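Local coordinates for tailspike protein (Siphovirus 9NA, PDB 3RIQ) that probably binds the lipopolysaccharide of Salmonella as the phage's receptor and cleaves its O-antigen chains as an endorhamnosidase, at residues E254-Y263 and A284-D295; G384-T392 and V407-K415. All coordinates share one frame; numbering follows the deposited sequence.

Contact 1: residues E254-Y263 and A284-D295; sequences EIGGRSARNY and ADTGSPTERVDD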
# COMPACT_ATOMS: atom_id res chain seq x y z
N GLU A 254 12.15 19.99 -25.08
CA GLU A 254 13.33 19.64 -25.91
C GLU A 254 14.62 20.00 -25.19
O GLU A 254 14.64 20.93 -24.41
CB GLU A 254 13.30 20.39 -27.25
CG GLU A 254 12.52 19.70 -28.40
CD GLU A 254 11.01 19.81 -28.26
OE1 GLU A 254 10.51 20.91 -27.89
OE2 GLU A 254 10.32 18.84 -28.57
N ILE A 255 15.70 19.28 -25.50
CA ILE A 255 17.08 19.72 -25.18
C ILE A 255 17.84 19.71 -26.49
O ILE A 255 17.81 18.71 -27.24
CB ILE A 255 17.80 18.76 -24.21
CG1 ILE A 255 17.09 18.75 -22.87
CG2 ILE A 255 19.27 19.23 -24.02
CD1 ILE A 255 17.57 17.64 -21.92
N GLY A 256 18.49 20.84 -26.80
CA GLY A 256 19.36 20.92 -27.96
C GLY A 256 18.60 20.71 -29.27
O GLY A 256 19.20 20.38 -30.29
N GLY A 257 17.28 20.86 -29.22
CA GLY A 257 16.45 20.65 -30.40
C GLY A 257 15.77 19.31 -30.59
O GLY A 257 15.13 19.09 -31.62
N ARG A 258 15.90 18.39 -29.63
CA ARG A 258 15.17 17.10 -29.72
C ARG A 258 14.36 16.86 -28.47
O ARG A 258 14.81 17.17 -27.35
CB ARG A 258 16.15 15.93 -29.93
CG ARG A 258 15.44 14.56 -30.01
CD ARG A 258 16.30 13.41 -30.45
NE ARG A 258 16.59 13.55 -31.86
CZ ARG A 258 17.81 13.75 -32.37
NH1 ARG A 258 18.88 13.78 -31.59
NH2 ARG A 258 17.96 13.91 -33.68
N SER A 259 13.17 16.27 -28.63
CA SER A 259 12.34 15.95 -27.47
C SER A 259 13.10 15.13 -26.42
O SER A 259 13.72 14.10 -26.76
CB SER A 259 11.08 15.17 -27.89
OG SER A 259 10.32 14.85 -26.72
N ALA A 260 13.04 15.58 -25.17
CA ALA A 260 13.72 14.96 -24.04
C ALA A 260 12.72 14.24 -23.13
O ALA A 260 13.02 13.91 -21.98
CB ALA A 260 14.45 16.07 -23.24
N ARG A 261 11.51 14.06 -23.63
CA ARG A 261 10.39 13.50 -22.87
C ARG A 261 10.57 12.01 -22.61
O ARG A 261 11.56 11.41 -23.01
CB ARG A 261 9.09 13.78 -23.62
CG ARG A 261 8.79 15.29 -23.74
CD ARG A 261 7.60 15.48 -24.66
NE ARG A 261 7.17 16.88 -24.82
CZ ARG A 261 7.64 17.72 -25.74
NH1 ARG A 261 8.60 17.35 -26.59
NH2 ARG A 261 7.13 18.95 -25.82
N ASN A 262 9.61 11.40 -21.91
CA ASN A 262 9.75 10.03 -21.41
C ASN A 262 8.42 9.30 -21.37
O ASN A 262 7.39 9.94 -21.15
CB ASN A 262 10.37 10.02 -20.01
CG ASN A 262 11.68 10.76 -19.96
OD1 ASN A 262 12.74 10.16 -20.15
ND2 ASN A 262 11.63 12.09 -19.72
N TYR A 263 8.48 7.98 -21.51
CA TYR A 263 7.31 7.12 -21.66
C TYR A 263 7.44 5.83 -20.91
O TYR A 263 8.56 5.29 -20.78
CB TYR A 263 7.07 6.75 -23.15
CG TYR A 263 6.60 7.92 -24.00
CD1 TYR A 263 5.24 8.15 -24.22
CD2 TYR A 263 7.52 8.81 -24.56
CE1 TYR A 263 4.80 9.24 -24.97
CE2 TYR A 263 7.10 9.90 -25.32
CZ TYR A 263 5.72 10.11 -25.51
OH TYR A 263 5.29 11.17 -26.24
N ALA A 284 5.60 15.68 -19.00
CA ALA A 284 6.28 15.60 -20.30
C ALA A 284 6.23 16.93 -21.07
O ALA A 284 7.19 17.25 -21.75
CB ALA A 284 5.68 14.47 -21.15
N ASP A 285 5.13 17.69 -20.96
CA ASP A 285 5.03 19.02 -21.56
C ASP A 285 5.07 20.09 -20.46
O ASP A 285 4.51 19.88 -19.36
CB ASP A 285 3.72 19.17 -22.34
CG ASP A 285 3.68 18.36 -23.61
OD1 ASP A 285 4.74 18.20 -24.27
OD2 ASP A 285 2.58 17.85 -23.94
N THR A 286 5.65 21.25 -20.76
CA THR A 286 5.64 22.35 -19.80
C THR A 286 5.66 23.69 -20.54
O THR A 286 6.12 23.76 -21.69
CB THR A 286 6.82 22.27 -18.80
OG1 THR A 286 6.60 23.18 -17.73
CG2 THR A 286 8.16 22.59 -19.44
N GLY A 287 5.12 24.74 -19.92
CA GLY A 287 5.14 26.08 -20.54
C GLY A 287 4.16 26.15 -21.70
O GLY A 287 3.17 25.40 -21.73
N SER A 288 4.44 27.03 -22.67
CA SER A 288 3.53 27.26 -23.80
C SER A 288 3.73 26.23 -24.88
O SER A 288 4.86 25.81 -25.13
CB SER A 288 3.78 28.66 -24.41
OG SER A 288 3.68 29.66 -23.41
N PRO A 289 2.63 25.79 -25.52
CA PRO A 289 2.75 24.77 -26.58
C PRO A 289 3.68 25.18 -27.73
O PRO A 289 3.58 26.31 -28.24
CB PRO A 289 1.32 24.59 -27.09
CG PRO A 289 0.43 25.07 -25.95
CD PRO A 289 1.22 26.09 -25.18
N THR A 290 4.58 24.26 -28.10
CA THR A 290 5.49 24.42 -29.22
C THR A 290 5.58 23.04 -29.87
O THR A 290 5.60 22.03 -29.18
CB THR A 290 6.90 24.84 -28.76
OG1 THR A 290 6.78 25.79 -27.69
CG2 THR A 290 7.66 25.46 -29.90
N GLU A 291 5.63 22.99 -31.19
CA GLU A 291 5.70 21.69 -31.87
C GLU A 291 6.83 20.81 -31.32
O GLU A 291 7.94 21.29 -30.99
CB GLU A 291 5.86 21.88 -33.39
CG GLU A 291 5.77 20.58 -34.13
CD GLU A 291 4.40 19.94 -34.03
OE1 GLU A 291 3.57 20.17 -34.93
OE2 GLU A 291 4.13 19.24 -33.03
N ARG A 292 6.51 19.53 -31.15
CA ARG A 292 7.48 18.59 -30.62
C ARG A 292 8.39 18.09 -31.73
O ARG A 292 7.97 17.98 -32.89
CB ARG A 292 6.72 17.44 -29.98
CG ARG A 292 5.68 17.93 -28.96
CD ARG A 292 5.27 16.79 -27.98
NE ARG A 292 4.09 17.14 -27.15
CZ ARG A 292 2.81 17.05 -27.54
NH1 ARG A 292 2.51 16.61 -28.77
NH2 ARG A 292 1.81 17.36 -26.68
N VAL A 293 9.64 17.83 -31.37
CA VAL A 293 10.62 17.36 -32.34
C VAL A 293 11.02 15.92 -32.02
O VAL A 293 11.52 15.64 -30.93
CB VAL A 293 11.88 18.27 -32.35
CG1 VAL A 293 12.81 17.82 -33.44
CG2 VAL A 293 11.49 19.75 -32.59
N ASP A 294 10.82 15.02 -32.99
CA ASP A 294 11.11 13.58 -32.86
C ASP A 294 10.26 13.00 -31.68
O ASP A 294 10.74 12.30 -30.78
CB ASP A 294 12.62 13.31 -32.68
CG ASP A 294 13.44 13.74 -33.88
OD1 ASP A 294 12.95 13.66 -35.03
OD2 ASP A 294 14.59 14.17 -33.66
N ASP A 295 8.98 13.36 -31.70
CA ASP A 295 8.01 12.90 -30.72
C ASP A 295 6.65 13.09 -31.40
O ASP A 295 6.55 13.61 -32.54
CB ASP A 295 8.12 13.73 -29.42
CG ASP A 295 7.73 12.93 -28.18
OD1 ASP A 295 6.80 12.12 -28.25
OD2 ASP A 295 8.37 13.15 -27.11
O HOH W 1 7.87 20.97 -27.73

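Contact 2: residues G384-T392 and V407-K415; sequences GIMVHAYTT and VSCAGSGTK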
# COMPACT_ATOMS: atom_id res chain seq x y z
N GLY A 384 -11.22 6.52 -4.16
CA GLY A 384 -10.55 6.36 -2.90
C GLY A 384 -9.67 7.56 -2.62
O GLY A 384 -8.46 7.51 -2.85
N ILE A 385 -10.29 8.64 -2.19
CA ILE A 385 -9.61 9.92 -2.01
C ILE A 385 -9.85 10.37 -0.57
O ILE A 385 -10.99 10.40 -0.11
CB ILE A 385 -10.22 10.96 -3.01
CG1 ILE A 385 -10.16 10.43 -4.47
CG2 ILE A 385 -9.54 12.35 -2.80
CD1 ILE A 385 -8.75 10.15 -5.04
N MET A 386 -8.78 10.73 0.13
CA MET A 386 -8.92 11.29 1.48
C MET A 386 -8.18 12.62 1.50
O MET A 386 -7.01 12.70 1.12
CB MET A 386 -8.35 10.33 2.54
CG MET A 386 -9.16 9.04 2.70
SD MET A 386 -8.75 8.15 4.20
CE MET A 386 -7.09 7.61 3.88
N VAL A 387 -8.88 13.69 1.89
CA VAL A 387 -8.26 15.00 2.06
C VAL A 387 -8.42 15.48 3.50
O VAL A 387 -9.49 15.32 4.10
CB VAL A 387 -8.93 16.00 1.11
CG1 VAL A 387 -8.45 17.43 1.37
CG2 VAL A 387 -8.61 15.62 -0.36
N HIS A 388 -7.38 16.07 4.06
CA HIS A 388 -7.51 16.75 5.35
C HIS A 388 -6.84 18.09 5.24
O HIS A 388 -5.65 18.21 5.48
CB HIS A 388 -6.90 15.93 6.49
CG HIS A 388 -7.22 16.46 7.85
ND1 HIS A 388 -7.03 15.73 9.00
CD2 HIS A 388 -7.79 17.63 8.24
CE1 HIS A 388 -7.42 16.44 10.04
NE2 HIS A 388 -7.90 17.60 9.61
N ALA A 389 -7.61 19.10 4.85
CA ALA A 389 -7.09 20.45 4.68
C ALA A 389 -7.02 21.10 6.05
O ALA A 389 -7.93 20.91 6.88
CB ALA A 389 -8.02 21.23 3.77
N TYR A 390 -5.98 21.88 6.31
CA TYR A 390 -5.85 22.62 7.58
C TYR A 390 -6.19 24.10 7.35
O TYR A 390 -5.85 24.98 8.18
CB TYR A 390 -4.42 22.48 8.12
CG TYR A 390 -4.00 21.09 8.65
CD1 TYR A 390 -4.78 19.94 8.44
CD2 TYR A 390 -2.76 20.92 9.29
CE1 TYR A 390 -4.39 18.70 8.92
CE2 TYR A 390 -2.35 19.65 9.75
CZ TYR A 390 -3.16 18.54 9.55
OH TYR A 390 -2.76 17.27 10.00
N THR A 391 -6.83 24.34 6.21
CA THR A 391 -7.36 25.66 5.85
C THR A 391 -8.70 25.50 5.13
O THR A 391 -8.97 24.44 4.51
CB THR A 391 -6.38 26.40 4.91
OG1 THR A 391 -6.92 27.70 4.55
CG2 THR A 391 -6.14 25.59 3.62
N THR A 392 -9.51 26.56 5.20
CA THR A 392 -10.78 26.66 4.45
C THR A 392 -10.62 27.20 3.03
O THR A 392 -11.59 27.21 2.28
CB THR A 392 -11.87 27.51 5.20
OG1 THR A 392 -11.37 28.83 5.40
CG2 THR A 392 -12.17 26.87 6.57
N VAL A 407 -14.83 9.38 -1.60
CA VAL A 407 -14.10 10.57 -1.19
C VAL A 407 -14.48 10.93 0.24
O VAL A 407 -15.67 10.90 0.62
CB VAL A 407 -14.41 11.80 -2.11
CG1 VAL A 407 -13.59 12.99 -1.71
CG2 VAL A 407 -14.14 11.46 -3.52
N SER A 408 -13.47 11.27 1.03
CA SER A 408 -13.63 11.69 2.41
C SER A 408 -12.83 12.96 2.66
O SER A 408 -11.65 13.03 2.25
CB SER A 408 -13.16 10.53 3.32
OG SER A 408 -13.11 10.94 4.66
N CYS A 409 -13.45 13.97 3.29
CA CYS A 409 -12.76 15.21 3.64
C CYS A 409 -12.79 15.38 5.14
O CYS A 409 -13.89 15.50 5.73
CB CYS A 409 -13.40 16.43 2.96
SG CYS A 409 -13.50 16.24 1.17
N ALA A 410 -11.63 15.39 5.77
CA ALA A 410 -11.54 15.35 7.24
C ALA A 410 -11.47 16.73 7.86
O ALA A 410 -11.28 17.76 7.18
CB ALA A 410 -10.30 14.54 7.67
N GLY A 411 -11.64 16.75 9.18
CA GLY A 411 -11.37 17.95 9.97
C GLY A 411 -12.35 19.07 9.69
O GLY A 411 -13.52 18.82 9.36
N SER A 412 -11.84 20.30 9.82
CA SER A 412 -12.64 21.52 9.68
C SER A 412 -12.18 22.41 8.53
O SER A 412 -12.64 23.54 8.39
CB SER A 412 -12.58 22.34 10.98
OG SER A 412 -11.25 22.76 11.27
N GLY A 413 -11.26 21.91 7.70
CA GLY A 413 -10.80 22.65 6.51
C GLY A 413 -11.80 22.55 5.36
O GLY A 413 -12.94 22.10 5.55
N THR A 414 -11.39 22.98 4.16
CA THR A 414 -12.30 22.89 3.02
C THR A 414 -12.68 21.43 2.75
O THR A 414 -11.86 20.50 2.87
CB THR A 414 -11.69 23.52 1.74
OG1 THR A 414 -12.64 23.36 0.68
CG2 THR A 414 -10.33 22.87 1.36
N LYS A 415 -13.97 21.26 2.43
CA LYS A 415 -14.54 19.96 2.07
C LYS A 415 -15.25 20.02 0.73
O LYS A 415 -16.00 19.11 0.38
CB LYS A 415 -15.53 19.48 3.15
CG LYS A 415 -15.11 19.72 4.58
CD LYS A 415 -15.87 18.79 5.52
CE LYS A 415 -16.30 19.53 6.77
NZ LYS A 415 -15.16 20.33 7.27
O HOH W 2 -8.81 20.59 9.71
O HOH W 3 -10.49 18.74 4.61

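Contact 1: residues E254-Y263 and A284-D295
S259 and V293 meet through their backbones, S259 N giving a 2.9 Å hydrogen bond to V293 O where the long loop 284-295 passes the small hairpin 254-259, whose I255-R258 corner is a type I' turn. At the outer end R258 NE reaches D294 OD2 at 2.8 Å in a salt bridge, with the guanidinium and carboxylate planes only 15° apart; V293 CG1 lies beside G257 O. Deeper in, R261 is the hub. Its chain runs out straight from CG to NE (chi2 173°, chi3 178°), and this carries the guanidinium to the D285 and E254 carboxylates, under R292. Two nitrogens, NE and NH2, converge on one oxygen, D285 OD1, with NE at 2.8 Å, while NH1 forms a second salt bridge, 3.0 Å to E254 OE2, and also donates to S259 OG. R292 lays its CD 3.4 Å from R261 CZ, over the centre of one guanidinium face, and turns its own guanidinium almost at right angles to hold D285 side-on, NE to OD1 and NH2 to OD2. V293 N and R261 NH1 approach E254 OE2 from opposite faces of the carboxylate. Water 1 joins R261 NH2 to E254 OE1 and T290 O. D295 is shared between two hydroxyls: S259 OG donates to OD2 at 2.6 Å, on the anti lone pair, and Y263 OH donates to OD1 at 2.7 Å. R292 NH1 continues to the carbonyls of Y296 and Y301. With three N-H donors on D285 OD1 and two on E254 OE2, the charge of both acids is probably well compensated, and the close approach of R261 to R292 is likely tolerated because both donate to D285 OD1; an irregular loop is thus fastened mainly by polar side chains.

Contact 2: residues G384-T392 and V407-K415
H388 has its CG anti to the backbone N (chi1 -170°), which lays the imidazole over A410, and the T414 torsion, with OG1 anti to N, leaves CG2 between N and the carbonyl carbon, facing A389 CB at 3.7 Å. A410 CB makes a CH-pi contact 3.8 Å from the centroid of the H388 ring, 20° off its normal. The Y390 ring comes edge-on to the other face, CE1 over its centre, so both faces of the imidazole are packed, while ND1 is hydrogen-bonded to R383 of the second subunit. Water 2, in the ring plane at NE2, also binds A389 O and S412 N. G411, at positive phi, lets the chain pass close under the same imidazole, its CA 3.5 Å from H388 NE2.

Strands 385-388 and 407-409 run parallel, their axes 4.7 Å apart at an angle of 9°. The bonds alternate: S408 N to I385 O, V387 N to S408 O, then A410 N to V387 O, nearly straight at 2.7 Å. I385 and V407 share one face of the sheet, with I385 CB 4.0 Å from V407 CG2, and V387 and C409 follow on that face; M386 and S408 lie on the other. Past the strands the direct ladder gives way to water 3, which accepts from A389 N and donates to A410 O and T414 O. Direct pairing resumes where T414 N donates to T391 O at 2.8 Å. Strands stacked in register, with the turns beyond them meeting again at T392 and T414, are the hallmark of successive coils in a right-handed parallel beta-helix.

In the fold
From the N terminus, the chain climbs the coils of the beta-helix and reaches contact 1 first. There the hairpin 254-259 and what follows it lead into strands 266-273 and 281-282, and the loop 284-295 then doubles back onto the hairpin, closing a loop of 20 intervening residues before strand 311-318 resumes the coil. Contact 2 comes later and spans one turn of the helix: strand 381-388 leaves, strand 397-399 intervenes, and strand 402-409 returns beside it. The two are in series, neither nested nor crossed, with centres 36 Å apart. Contact 1 ties excursions from the coils together; contact 2 joins neighbouring coils and adjoins the second subunit.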